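Local coordinates for protein chitinase A (Equisetum arvense, PDB 5BUM) that probably binds chitin fragments through this LysM domain, one piece of a longer glycosyl hydrolase 18 family enzyme that presumably cleaves glycosidic bonds, at residues Y21-D24 against V25-Q29. Residues are numbered along the deposited sequence; the frame is centred on the assembly and turned at random.
Sequences YGID and VATLQ
Asp24 and Thr27 meet at the start of helix 25-30, where the aspartate is the N-cap. Its OD1 takes two donors from the same threonine: the backbone N of Thr27 at 3.0 Å from Asp24 OD1, and the hydroxyl, with Thr27 OG1 2.6 Å from that same oxygen. The hydroxyl arrives on the syn side of the carboxylate and the amide on the anti side, both tilted out of the plane and from opposite faces, which should restrict the rotation of the group. Asp24 CG sits between its own backbone N and carbonyl carbon (chi1 59°), the torsion that carries OD1 over the first turn. Behind the cap, Asp24 O receives the first i to i+4 bond of the helix, from Leu28 N at 3.0 Å, almost straight.

The tightly packed side is apolar. Ile23 lays CD1 over the backbone of Leu28, 3.9 Å from Leu28 N, and meets Leu28 CD1 at 4.2 Å. Its CB lies 4.0 Å from Thr27 CB. Ala18 of helix 14-21 also touches Ile23, while Cys14 and Ile17 reach Leu28, so this face joins the two helices. By contrast, the cap carboxylate lies on the solvent side: Asp24 is exposed, and one water accepts from Asp24 N and donates to Thr27 OG1 at 2.9 Å, bridging the two residues. With an alanine in place of Thr27, the carboxylate would probably lose its hydroxyl donor and be freer to turn, with the bond from the backbone N remaining, and the water would lose an anchor.

Just upstream, Gly22 with its positive phi closes helix 14-21 in a Schellman motif; Schellman ending, short link and Asp N-cap together form the helix-to-helix turn of the βααβ LysM fold.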
ATOM      1  N   TYR A  21     -13.990   9.370  -7.729  1.00 26.08           N
ATOM      2  CA  TYR A  21     -13.087  10.088  -8.626  1.00 27.32           C
ATOM      3  C   TYR A  21     -13.547  10.129 -10.109  1.00 29.29           C
ATOM      4  O   TYR A  21     -12.842  10.680 -10.959  1.00 27.63           O
ATOM      5  CB  TYR A  21     -11.657   9.554  -8.452  1.00 26.45           C
ATOM      6  CG  TYR A  21     -11.074  10.021  -7.155  1.00 25.65           C
ATOM      7  CD1 TYR A  21     -11.384   9.377  -5.938  1.00 24.65           C
ATOM      8  CD2 TYR A  21     -10.298  11.163  -7.115  1.00 24.90           C
ATOM      9  CE1 TYR A  21     -10.902   9.858  -4.721  1.00 25.44           C
ATOM     10  CE2 TYR A  21      -9.808  11.643  -5.911  1.00 26.73           C
ATOM     11  CZ  TYR A  21     -10.080  10.987  -4.721  1.00 26.84           C
ATOM     12  OH  TYR A  21      -9.526  11.502  -3.559  1.00 27.11           O
ATOM     13  N   GLY A  22     -14.753   9.633 -10.388  1.00 30.62           N
ATOM     14  CA  GLY A  22     -15.312   9.634 -11.743  1.00 33.63           C
ATOM     15  C   GLY A  22     -14.761   8.555 -12.683  1.00 35.37           C
ATOM     16  O   GLY A  22     -14.947   8.623 -13.923  1.00 41.45           O
ATOM     17  N   ILE A  23     -14.075   7.573 -12.101  1.00 32.26           N
ATOM     18  CA  ILE A  23     -13.471   6.445 -12.834  1.00 28.55           C
ATOM     19  C   ILE A  23     -14.139   5.123 -12.459  1.00 29.05           C
ATOM     20  O   ILE A  23     -14.953   5.053 -11.535  1.00 27.87           O
ATOM     21  CB  ILE A  23     -11.964   6.296 -12.567  1.00 27.11           C
ATOM     22  CG1 ILE A  23     -11.664   6.047 -11.088  1.00 25.07           C
ATOM     23  CG2 ILE A  23     -11.215   7.551 -13.001  1.00 29.16           C
ATOM     24  CD1 ILE A  23     -10.164   5.996 -10.837  1.00 24.32           C
ATOM     25  N   ASP A  24     -13.783   4.073 -13.186  1.00 27.49           N
ATOM     26  CA  ASP A  24     -14.263   2.756 -12.861  1.00 28.82           C
ATOM     27  C   ASP A  24     -13.132   1.956 -12.204  1.00 29.43           C
ATOM     28  O   ASP A  24     -11.958   2.376 -12.168  1.00 28.18           O
ATOM     29  CB  ASP A  24     -14.844   2.050 -14.098  1.00 28.48           C
ATOM     30  CG  ASP A  24     -13.820   1.883 -15.244  1.00 31.88           C
ATOM     31  OD1 ASP A  24     -12.598   2.151 -15.084  1.00 32.34           O
ATOM     32  OD2 ASP A  24     -14.270   1.499 -16.342  1.00 32.57           O
ATOM     33  N   VAL A  25     -13.497   0.787 -11.696  1.00 28.30           N
ATOM     34  CA  VAL A  25     -12.545  -0.002 -10.950  1.00 27.25           C
ATOM     35  C   VAL A  25     -11.377  -0.409 -11.794  1.00 27.24           C
ATOM     36  O   VAL A  25     -10.254  -0.370 -11.307  1.00 29.51           O
ATOM     37  CB  VAL A  25     -13.183  -1.207 -10.282  1.00 25.32           C
ATOM     38  CG1 VAL A  25     -12.069  -2.067  -9.709  1.00 26.21           C
ATOM     39  CG2 VAL A  25     -14.151  -0.722  -9.177  1.00 24.25           C
ATOM     40  N   ALA A  26     -11.608  -0.782 -13.049  1.00 27.05           N
ATOM     41  CA  ALA A  26     -10.451  -1.166 -13.923  1.00 28.11           C
ATOM     42  C   ALA A  26      -9.459  -0.049 -14.053  1.00 26.96           C
ATOM     43  O   ALA A  26      -8.274  -0.290 -14.043  1.00 28.75           O
ATOM     44  CB  ALA A  26     -10.906  -1.572 -15.327  1.00 29.39           C
ATOM     45  N   THR A  27      -9.943   1.182 -14.201  1.00 28.85           N
ATOM     46  CA  THR A  27      -9.037   2.324 -14.280  1.00 28.38           C
ATOM     47  C   THR A  27      -8.282   2.471 -12.978  1.00 29.16           C
ATOM     48  O   THR A  27      -7.071   2.591 -12.979  1.00 30.76           O
ATOM     49  CB  THR A  27      -9.748   3.644 -14.605  1.00 27.95           C
ATOM     50  OG1 THR A  27     -10.497   3.507 -15.821  1.00 26.29           O
ATOM     51  CG2 THR A  27      -8.730   4.762 -14.791  1.00 28.68           C
ATOM     52  N   LEU A  28      -8.994   2.449 -11.860  1.00 29.93           N
ATOM     53  CA  LEU A  28      -8.326   2.457 -10.564  1.00 28.35           C
ATOM     54  C   LEU A  28      -7.238   1.382 -10.552  1.00 32.60           C
ATOM     55  O   LEU A  28      -6.153   1.618  -9.994  1.00 36.39           O
ATOM     56  CB  LEU A  28      -9.323   2.133  -9.428  1.00 25.87           C
ATOM     57  CG  LEU A  28      -8.816   2.315  -8.000  1.00 23.95           C
ATOM     58  CD1 LEU A  28      -8.321   3.754  -7.830  1.00 24.14           C
ATOM     59  CD2 LEU A  28      -9.870   1.984  -6.942  1.00 23.42           C
ATOM     60  N   GLN A  29      -7.540   0.191 -11.094  1.00 29.90           N
ATOM     61  CA  GLN A  29      -6.564  -0.907 -11.097  1.00 32.76           C
ATOM     62  C   GLN A  29      -5.401  -0.562 -11.980  1.00 32.82           C
ATOM     63  O   GLN A  29      -4.264  -0.724 -11.577  1.00 33.19           O
ATOM     64  CB  GLN A  29      -7.158  -2.234 -11.540  1.00 34.88           C
ATOM     65  CG  GLN A  29      -7.859  -2.964 -10.395  1.00 40.04           C
ATOM     66  CD  GLN A  29      -8.825  -4.063 -10.862  1.00 42.63           C
ATOM     67  OE1 GLN A  29      -9.132  -4.986 -10.114  1.00 39.67           O
ATOM     68  NE2 GLN A  29      -9.319  -3.952 -12.098  1.00 45.27           N
TER
HETATM   69  O   HOH W   1     -12.795   5.198 -15.811  1.00 34.57           O